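Local coordinates for protein monovalent Na+/H+ antiporter subunit A (PDB 7D3U) that probably works as an antiporter subunit of a giant membrane complex that exchanges monovalent cations such as sodium for protons, at residues B[844-849]-B[907-912]; B[840-845]-B[914-919]; B[329-334]-B[461-466]; B[31-36]-B[87-92]. One frame throughout, in Å; residues are numbered along the deposited sequence.

Interaction 1 of 4, residues B[844-849]-B[907-912]; sequences ARIRVP and AAIDKL
R845 and D910 form the salt bridge of this contact. The arginine NE stands 2.9 Å from D910 OD1, yet the carboxylate oxygen sits over a face of the guanidinium, well out of its plane, and the two flat groups are turned 90° to each other. No N-H points at the oxygen, so the salt bridge rests on charge alone. The second oxygen, OD2 of D910, is also near, 3.1 Å from R845 NH2. The fold in the arginine chain at chi3 (78°) brings the guanidinium round over the carboxylate, which D910 holds out from its helix with CG anti to the backbone N (chi1 165°). Beside the ion pair, I846 and D910 slide past each other in opposite directions, I846 CG1 3.7 Å from D910 CB, and I846 CD1 meets I909 CG2 at 4.2 Å. Isoleucine suits this buried place: I846 packs on the aliphatic CB of D910 and on I909, so apolar surface lies next to the charged pair. In the fold, the loop between helices 821-837 and 850-866, part of the MnhB-related portion of the chain, is thereby laid against the last modelled helix, 890-912. K911 approaches the guanidinium edge near its plane, CE lying 3.9 Å from R845 NH2. Its NZ is 4.3 Å from that NH2, a closeness of like charges that the nearby carboxylates of D910 and D919 would help to offset. Further out, Y850 OH is hydrogen-bonded to D910 OD2, which helps fix the carboxylate's rotation. I846 also leans on Y834 and I909 on I831, both of helix 821-837.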
# COMPACT_ATOMS: atom_id res chain seq x y z
N ALA B 844 -4.09 27.33 -29.43
CA ALA B 844 -4.02 25.88 -29.34
C ALA B 844 -4.81 25.31 -28.18
O ALA B 844 -4.98 24.09 -28.11
CB ALA B 844 -2.56 25.44 -29.22
N ARG B 845 -5.30 26.14 -27.27
CA ARG B 845 -6.05 25.65 -26.12
C ARG B 845 -7.43 25.19 -26.54
O ARG B 845 -8.18 25.94 -27.17
CB ARG B 845 -6.15 26.73 -25.05
CG ARG B 845 -4.94 26.84 -24.15
CD ARG B 845 -5.24 27.66 -22.92
NE ARG B 845 -5.98 26.90 -21.92
CZ ARG B 845 -5.42 26.32 -20.86
NH1 ARG B 845 -4.12 26.42 -20.67
NH2 ARG B 845 -6.17 25.65 -20.00
N ILE B 846 -7.76 23.95 -26.21
CA ILE B 846 -9.10 23.42 -26.48
C ILE B 846 -10.10 24.22 -25.65
O ILE B 846 -10.05 24.21 -24.41
CB ILE B 846 -9.18 21.92 -26.16
CG1 ILE B 846 -7.87 21.23 -26.55
CG2 ILE B 846 -10.34 21.29 -26.90
CD1 ILE B 846 -7.63 21.18 -28.04
N ARG B 847 -11.02 24.90 -26.33
CA ARG B 847 -11.94 25.83 -25.68
C ARG B 847 -13.30 25.21 -25.38
O ARG B 847 -14.32 25.91 -25.41
CB ARG B 847 -12.12 27.08 -26.55
CG ARG B 847 -10.89 27.97 -26.59
CD ARG B 847 -10.80 28.84 -25.35
NE ARG B 847 -9.42 29.03 -24.91
CZ ARG B 847 -8.56 29.86 -25.50
NH1 ARG B 847 -8.94 30.59 -26.54
NH2 ARG B 847 -7.33 29.97 -25.03
N VAL B 848 -13.34 23.91 -25.08
CA VAL B 848 -14.58 23.25 -24.70
C VAL B 848 -14.46 22.82 -23.24
O VAL B 848 -13.35 22.59 -22.76
CB VAL B 848 -14.89 22.06 -25.62
CG1 VAL B 848 -14.92 22.51 -27.06
CG2 VAL B 848 -13.86 20.96 -25.42
N PRO B 849 -15.57 22.71 -22.50
CA PRO B 849 -15.47 22.16 -21.15
C PRO B 849 -15.32 20.65 -21.18
O PRO B 849 -16.29 19.93 -21.43
CB PRO B 849 -16.80 22.59 -20.50
CG PRO B 849 -17.74 22.72 -21.65
CD PRO B 849 -16.93 23.17 -22.83
N ALA B 907 -8.58 17.09 -22.26
CA ALA B 907 -7.89 17.55 -21.06
C ALA B 907 -6.39 17.38 -21.19
O ALA B 907 -5.61 18.29 -20.88
CB ALA B 907 -8.42 16.81 -19.83
N ALA B 908 -5.95 16.21 -21.67
CA ALA B 908 -4.52 15.94 -21.76
C ALA B 908 -3.84 16.84 -22.78
O ALA B 908 -2.64 17.12 -22.64
CB ALA B 908 -4.29 14.47 -22.12
N ILE B 909 -4.56 17.31 -23.79
CA ILE B 909 -3.97 18.19 -24.79
C ILE B 909 -4.02 19.65 -24.34
O ILE B 909 -3.08 20.41 -24.58
CB ILE B 909 -4.65 17.99 -26.16
CG1 ILE B 909 -4.39 16.58 -26.68
CG2 ILE B 909 -4.15 19.01 -27.16
CD1 ILE B 909 -2.94 16.28 -26.90
N ASP B 910 -5.10 20.06 -23.69
CA ASP B 910 -5.23 21.46 -23.30
C ASP B 910 -4.40 21.80 -22.07
O ASP B 910 -3.93 22.93 -21.94
CB ASP B 910 -6.70 21.80 -23.05
CG ASP B 910 -6.88 23.10 -22.30
OD1 ASP B 910 -6.41 24.14 -22.79
OD2 ASP B 910 -7.48 23.08 -21.20
N LYS B 911 -4.20 20.84 -21.16
CA LYS B 911 -3.43 21.14 -19.96
C LYS B 911 -1.93 21.05 -20.22
O LYS B 911 -1.16 21.87 -19.70
CB LYS B 911 -3.84 20.20 -18.83
CG LYS B 911 -5.28 20.34 -18.39
CD LYS B 911 -5.40 21.21 -17.15
CE LYS B 911 -5.70 22.65 -17.51
NZ LYS B 911 -5.98 23.48 -16.30
N LEU B 912 -1.49 20.08 -21.01
CA LEU B 912 -0.07 19.89 -21.28
C LEU B 912 0.43 20.71 -22.45
O LEU B 912 1.61 21.09 -22.47
CB LEU B 912 0.22 18.41 -21.54
CG LEU B 912 0.28 17.51 -20.31
CD1 LEU B 912 0.30 16.05 -20.72
CD2 LEU B 912 1.49 17.85 -19.46

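Interaction 2 of 4, residues B[840-845]-B[914-919]; sequences SDKAAR and GDDRSD
D841 and G914 bring their CA atoms to 5.8 Å, and K842 and D916 theirs to 5.9 Å, where the ST turn in which S840 OG accepts from K842 N, and the type I turn K842-R845, meet the irregular chain after helix 890-912. A chi1 of -160° carries D841 CG away from its own N, and OD2 accepts the D915 N-H on its syn lone pair, at 2.7 Å and an angle of 150°. The same carboxylate lies against G914, OD2 being 3.2 Å from its CA; a residue without a side chain suits both this closeness and the positive phi. D916 enters between K842 and R845, its OD2 lying 3.1 Å from R845 CD. Its OD1 is 4.2 Å from K842 NZ, opposite charges that are near but beyond a salt bridge. R845, whose closest ion-pair partner is D910, has a second anion in D919: OD2 lies over a guanidinium face, 3.2 Å from NH2, with the two planes 83° apart. D841 OD2 also forms a salt bridge to R768, and R85 of the neighbouring subunit F makes a weak, long ion pair with OD1. One directed hydrogen bond and a salt bridge without a directed N-H thus hold a surface contact rich in aspartates, whose crowding the basic groups around them probably offset.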
# COMPACT_ATOMS: atom_id res chain seq x y z
N SER B 840 -0.20 29.84 -32.69
CA SER B 840 0.59 30.05 -31.48
C SER B 840 -0.00 29.25 -30.33
O SER B 840 -0.90 28.41 -30.51
CB SER B 840 0.67 31.54 -31.15
OG SER B 840 -0.30 31.89 -30.18
N ASP B 841 0.50 29.51 -29.13
CA ASP B 841 0.09 28.76 -27.95
C ASP B 841 -1.28 29.16 -27.44
O ASP B 841 -1.95 28.35 -26.79
CB ASP B 841 1.12 28.95 -26.83
CG ASP B 841 1.04 27.86 -25.78
OD1 ASP B 841 0.24 26.92 -25.94
OD2 ASP B 841 1.79 27.96 -24.78
N LYS B 842 -1.73 30.39 -27.71
CA LYS B 842 -3.02 30.82 -27.17
C LYS B 842 -4.18 30.19 -27.91
O LYS B 842 -5.17 29.79 -27.29
CB LYS B 842 -3.12 32.35 -27.22
CG LYS B 842 -4.42 32.89 -26.67
CD LYS B 842 -4.48 34.40 -26.79
CE LYS B 842 -3.43 35.07 -25.91
NZ LYS B 842 -3.68 34.79 -24.47
N ALA B 843 -4.08 30.07 -29.24
CA ALA B 843 -5.16 29.46 -30.01
C ALA B 843 -5.19 27.95 -29.87
O ALA B 843 -6.22 27.34 -30.16
CB ALA B 843 -5.03 29.85 -31.48
N ALA B 844 -4.09 27.33 -29.43
CA ALA B 844 -4.02 25.88 -29.34
C ALA B 844 -4.81 25.31 -28.18
O ALA B 844 -4.98 24.09 -28.11
CB ALA B 844 -2.56 25.44 -29.22
N ARG B 845 -5.30 26.14 -27.27
CA ARG B 845 -6.05 25.65 -26.12
C ARG B 845 -7.43 25.19 -26.54
O ARG B 845 -8.18 25.94 -27.17
CB ARG B 845 -6.15 26.73 -25.05
CG ARG B 845 -4.94 26.84 -24.15
CD ARG B 845 -5.24 27.66 -22.92
NE ARG B 845 -5.98 26.90 -21.92
CZ ARG B 845 -5.42 26.32 -20.86
NH1 ARG B 845 -4.12 26.42 -20.67
NH2 ARG B 845 -6.17 25.65 -20.00
N GLY B 914 1.67 23.50 -24.44
CA GLY B 914 2.13 24.85 -24.21
C GLY B 914 2.07 25.23 -22.74
O GLY B 914 1.91 24.40 -21.84
N ASP B 915 2.20 26.54 -22.50
CA ASP B 915 2.11 27.08 -21.15
C ASP B 915 0.84 27.91 -20.97
O ASP B 915 0.00 27.57 -20.13
CB ASP B 915 3.35 27.93 -20.85
CG ASP B 915 4.60 27.09 -20.67
OD1 ASP B 915 4.47 25.86 -20.50
OD2 ASP B 915 5.71 27.66 -20.70
N ASP B 916 0.69 28.97 -21.76
CA ASP B 916 -0.55 29.75 -21.88
C ASP B 916 -1.26 29.93 -20.54
O ASP B 916 -2.41 29.54 -20.35
CB ASP B 916 -1.48 29.11 -22.92
CG ASP B 916 -2.63 30.02 -23.31
OD1 ASP B 916 -2.81 31.08 -22.69
OD2 ASP B 916 -3.33 29.67 -24.28
N ARG B 917 -0.54 30.53 -19.59
CA ARG B 917 -1.12 30.84 -18.28
C ARG B 917 -2.11 31.99 -18.45
O ARG B 917 -1.78 33.17 -18.31
CB ARG B 917 -0.03 31.18 -17.27
CG ARG B 917 0.91 30.04 -16.93
CD ARG B 917 2.27 30.58 -16.53
NE ARG B 917 2.18 31.40 -15.33
CZ ARG B 917 2.80 31.13 -14.19
NH1 ARG B 917 3.56 30.05 -14.09
NH2 ARG B 917 2.66 31.94 -13.15
N SER B 918 -3.35 31.62 -18.78
CA SER B 918 -4.38 32.60 -19.10
C SER B 918 -5.69 32.37 -18.35
O SER B 918 -6.72 32.92 -18.74
CB SER B 918 -4.65 32.63 -20.61
OG SER B 918 -5.79 33.41 -20.90
N ASP B 919 -5.68 31.57 -17.28
CA ASP B 919 -6.91 31.30 -16.52
C ASP B 919 -6.66 31.54 -15.03
O ASP B 919 -6.49 30.59 -14.27
CB ASP B 919 -7.40 29.87 -16.77
CG ASP B 919 -7.36 29.48 -18.24
OD1 ASP B 919 -7.74 30.32 -19.08
OD2 ASP B 919 -6.96 28.34 -18.54

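Interaction 3 of 4, residues B[329-334]-B[461-466]; sequences KSSLFM and LPAVLG
P462 brings a puckered ring to a contact that has no planar side chain, and three of its carbons do the touching. CB lies 3.7 Å from S331 CB, CG is 3.7 Å from M334 CE, and CD also borders that methyl. The aromatic F333 takes no part and meets H238 edge-to-face. M334 reaches across with its thioether, and a bend at chi3 (-64°) swings the terminal methyl onto the proline; a long, flexible, apolar chain suits such a reach between helices. S330 adds its OG at 4.0 Å from P462 CG, and S331 OG comes to 3.5 Å from A463 CB. The contact packs helix 457-471 onto helix 312-341, which belongs to the complex I/Mrp-type antiporter family region. The helices approach to 8.0 Å between the short segment axes and run at 143° to each other. Such closeness is possible because serine, proline and alanine are compact. P462 also has no N-H to give to the turn before, in keeping with the kink in its helix here. Nearby, helix 71-94 covers M334 through V86 and Y90, and A368 of helix 362-373 lies on S331. No hydrogen bond crosses between the segments, so the contact is held by dispersion and close fit; S331 OG has a weak hydrogen bond to F328 O of its own helix, which probably lowers the cost of burying it.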
# COMPACT_ATOMS: atom_id res chain seq x y z
N LYS B 329 5.36 -4.31 54.15
CA LYS B 329 5.86 -3.41 53.11
C LYS B 329 4.85 -2.30 52.83
O LYS B 329 5.23 -1.14 52.61
CB LYS B 329 6.18 -4.18 51.84
CG LYS B 329 6.86 -3.35 50.78
CD LYS B 329 8.25 -2.95 51.24
CE LYS B 329 9.10 -4.17 51.51
NZ LYS B 329 10.41 -3.79 52.11
N SER B 330 3.56 -2.63 52.83
CA SER B 330 2.53 -1.61 52.69
C SER B 330 2.63 -0.59 53.82
O SER B 330 2.59 0.62 53.59
CB SER B 330 1.15 -2.25 52.66
OG SER B 330 0.13 -1.28 52.88
N SER B 331 2.76 -1.07 55.05
CA SER B 331 2.85 -0.15 56.17
C SER B 331 4.14 0.66 56.13
O SER B 331 4.13 1.85 56.48
CB SER B 331 2.74 -0.90 57.50
OG SER B 331 4.01 -1.11 58.06
N LEU B 332 5.24 0.06 55.67
CA LEU B 332 6.49 0.80 55.55
C LEU B 332 6.39 1.90 54.51
O LEU B 332 6.88 3.02 54.73
CB LEU B 332 7.63 -0.16 55.19
CG LEU B 332 8.41 -0.73 56.36
CD1 LEU B 332 9.61 -1.49 55.84
CD2 LEU B 332 8.85 0.38 57.29
N PHE B 333 5.76 1.61 53.37
CA PHE B 333 5.59 2.64 52.35
C PHE B 333 4.70 3.76 52.85
O PHE B 333 5.01 4.94 52.66
CB PHE B 333 5.01 2.02 51.09
CG PHE B 333 6.04 1.64 50.08
CD1 PHE B 333 6.84 2.60 49.50
CD2 PHE B 333 6.22 0.32 49.71
CE1 PHE B 333 7.79 2.26 48.58
CE2 PHE B 333 7.17 -0.03 48.79
CZ PHE B 333 7.96 0.94 48.22
N MET B 334 3.58 3.42 53.49
CA MET B 334 2.69 4.46 53.99
C MET B 334 3.36 5.27 55.10
O MET B 334 3.11 6.48 55.21
CB MET B 334 1.39 3.83 54.48
CG MET B 334 0.52 3.31 53.34
SD MET B 334 -1.04 2.62 53.92
CE MET B 334 -0.44 1.25 54.89
N LEU B 461 -2.34 0.42 60.42
CA LEU B 461 -3.18 -0.78 60.45
C LEU B 461 -2.42 -2.02 59.99
O LEU B 461 -2.52 -3.05 60.66
CB LEU B 461 -4.46 -0.54 59.64
CG LEU B 461 -5.53 -1.61 59.82
CD1 LEU B 461 -5.95 -1.69 61.28
CD2 LEU B 461 -6.72 -1.32 58.93
N PRO B 462 -1.68 -2.00 58.88
CA PRO B 462 -0.89 -3.19 58.54
C PRO B 462 0.23 -3.47 59.53
O PRO B 462 0.51 -4.64 59.83
CB PRO B 462 -0.35 -2.87 57.14
CG PRO B 462 -1.30 -1.87 56.60
CD PRO B 462 -1.65 -1.02 57.77
N ALA B 463 0.87 -2.43 60.06
CA ALA B 463 1.97 -2.65 61.00
C ALA B 463 1.47 -3.29 62.30
O ALA B 463 2.17 -4.12 62.89
CB ALA B 463 2.68 -1.33 61.30
N VAL B 464 0.27 -2.91 62.75
CA VAL B 464 -0.28 -3.52 63.95
C VAL B 464 -0.89 -4.88 63.64
O VAL B 464 -0.87 -5.78 64.49
CB VAL B 464 -1.29 -2.56 64.61
CG1 VAL B 464 -2.13 -3.27 65.65
CG2 VAL B 464 -0.57 -1.38 65.23
N LEU B 465 -1.44 -5.05 62.44
CA LEU B 465 -1.92 -6.36 62.02
C LEU B 465 -0.79 -7.37 62.00
O LEU B 465 -0.99 -8.54 62.35
CB LEU B 465 -2.59 -6.27 60.65
CG LEU B 465 -4.10 -6.10 60.64
CD1 LEU B 465 -4.62 -6.12 59.22
CD2 LEU B 465 -4.76 -7.19 61.47
N GLY B 466 0.40 -6.94 61.59
CA GLY B 466 1.55 -7.82 61.65
C GLY B 466 1.82 -8.33 63.05
O GLY B 466 2.04 -9.53 63.25

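Interaction 4 of 4, residues B[31-36]-B[87-92]; sequences PLAAML and VMAYSS
A33 and M88 lie at the heart of an apolar contact between two almost antiparallel helices, 29-45 and 71-94, near the start of the chain. The short segment axes run at 177° to each other and come within 8.0 Å, and the CA atoms of A33 and M88 are just 5.0 Å apart. Alanine makes that approach possible: the A33 methyl rests on the backbone where M88 leads into A89, with its CB 3.6 Å from A89 N and 3.8 Å from M88 CB. A second alanine, A89, keeps that side slim as well. M88 supplies the longer reach. Its chain bends at chi2 (-44°), so that it runs past one turn of the facing helix: CG is 4.2 Å from L32 CB, and the terminal CE comes to 4.5 Å from L36 CD2. Two leucines four positions apart suit this role, since L32 offers its CB and L36 a methyl one turn on to the long, pliable thioether. Helix 102-119 backs the contact with Y105 on L32, A112 on L36 and M108 on M88, while I13 and S17 of helix 2-23 cover L32. A hydrogen bond from S92 to the carbonyl of R26 ties helix 71-94 to the loop that leads into helix 29-45, and a bound dodecyl maltoside touches A89. Between the two helices the chain forms the hairpin of strands 52-56 and 63-68. Close antiparallel packing through alanines is typical of polytopic membrane helix bundles, consistent here with the complex I-like antiporter fold.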
# COMPACT_ATOMS: atom_id res chain seq x y z
N PRO B 31 -14.88 6.72 50.80
CA PRO B 31 -15.88 5.74 50.33
C PRO B 31 -15.24 4.53 49.68
O PRO B 31 -15.62 3.40 49.99
CB PRO B 31 -16.72 6.56 49.34
CG PRO B 31 -16.57 7.95 49.78
CD PRO B 31 -15.15 8.05 50.23
N LEU B 32 -14.27 4.74 48.79
CA LEU B 32 -13.62 3.62 48.12
C LEU B 32 -12.98 2.67 49.12
O LEU B 32 -13.09 1.45 48.98
CB LEU B 32 -12.59 4.14 47.12
CG LEU B 32 -13.15 5.08 46.06
CD1 LEU B 32 -12.05 5.61 45.16
CD2 LEU B 32 -14.21 4.38 45.24
N ALA B 33 -12.31 3.21 50.14
CA ALA B 33 -11.76 2.37 51.19
C ALA B 33 -12.84 1.54 51.86
O ALA B 33 -12.62 0.37 52.20
CB ALA B 33 -11.03 3.22 52.23
N ALA B 34 -14.02 2.12 52.05
CA ALA B 34 -15.16 1.41 52.60
C ALA B 34 -16.03 0.76 51.53
O ALA B 34 -17.06 0.16 51.86
CB ALA B 34 -16.02 2.35 53.45
N MET B 35 -15.64 0.87 50.26
CA MET B 35 -16.33 0.20 49.17
C MET B 35 -15.49 -0.86 48.49
O MET B 35 -16.03 -1.85 48.01
CB MET B 35 -16.77 1.23 48.12
CG MET B 35 -17.85 0.74 47.17
SD MET B 35 -18.10 1.91 45.82
CE MET B 35 -18.02 3.47 46.70
N LEU B 36 -14.17 -0.68 48.46
CA LEU B 36 -13.25 -1.69 47.96
C LEU B 36 -12.86 -2.70 49.02
O LEU B 36 -12.42 -3.80 48.68
CB LEU B 36 -11.98 -1.02 47.42
CG LEU B 36 -11.13 -1.77 46.42
CD1 LEU B 36 -11.86 -1.90 45.09
CD2 LEU B 36 -9.82 -1.04 46.25
N VAL B 87 -4.96 1.43 51.52
CA VAL B 87 -4.23 2.43 50.75
C VAL B 87 -5.15 3.56 50.32
O VAL B 87 -4.73 4.71 50.26
CB VAL B 87 -3.53 1.76 49.55
CG1 VAL B 87 -3.20 2.78 48.49
CG2 VAL B 87 -2.27 1.06 50.00
N MET B 88 -6.42 3.27 50.05
CA MET B 88 -7.37 4.34 49.79
C MET B 88 -7.59 5.20 51.03
O MET B 88 -7.64 6.43 50.95
CB MET B 88 -8.70 3.78 49.30
CG MET B 88 -8.61 3.07 47.97
SD MET B 88 -7.65 3.98 46.76
CE MET B 88 -7.49 2.72 45.51
N ALA B 89 -7.72 4.55 52.19
CA ALA B 89 -7.89 5.29 53.43
C ALA B 89 -6.67 6.15 53.74
O ALA B 89 -6.80 7.22 54.35
CB ALA B 89 -8.17 4.33 54.59
N TYR B 90 -5.48 5.69 53.34
CA TYR B 90 -4.28 6.49 53.56
C TYR B 90 -4.14 7.60 52.52
O TYR B 90 -3.70 8.71 52.85
CB TYR B 90 -3.06 5.57 53.53
CG TYR B 90 -1.74 6.27 53.29
CD1 TYR B 90 -1.04 6.84 54.34
CD2 TYR B 90 -1.19 6.32 52.02
CE1 TYR B 90 0.16 7.47 54.12
CE2 TYR B 90 0.01 6.95 51.80
CZ TYR B 90 0.68 7.52 52.85
OH TYR B 90 1.88 8.15 52.64
N SER B 91 -4.53 7.33 51.28
CA SER B 91 -4.41 8.31 50.21
C SER B 91 -5.46 9.40 50.30
O SER B 91 -5.27 10.47 49.72
CB SER B 91 -4.52 7.61 48.85
OG SER B 91 -4.46 8.56 47.80
N SER B 92 -6.56 9.16 51.01
CA SER B 92 -7.54 10.22 51.21
C SER B 92 -6.95 11.37 52.01
O SER B 92 -7.40 12.51 51.89
CB SER B 92 -8.78 9.68 51.91
OG SER B 92 -9.70 10.72 52.14

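Interactions 3 and 4 are buried helix-helix contacts in the antiporter-like module and lie next to each other, their centres about 15 Å apart: Y90 of helix 71-94, the partner in interaction 4, touches M334 of interaction 3. Both rely on small residues and methionines, and neither has a hydrogen bond between its segments. Interactions 1 and 2 sit about 77 to 88 Å away, centre to centre, on the other side of the chain's centre. They share A844 and R845 and join the same loop to helix 890-912 and to the chain that follows it. Interaction 1 is buried and mixes charge with isoleucines, whereas interaction 2, at the surface, is almost wholly polar.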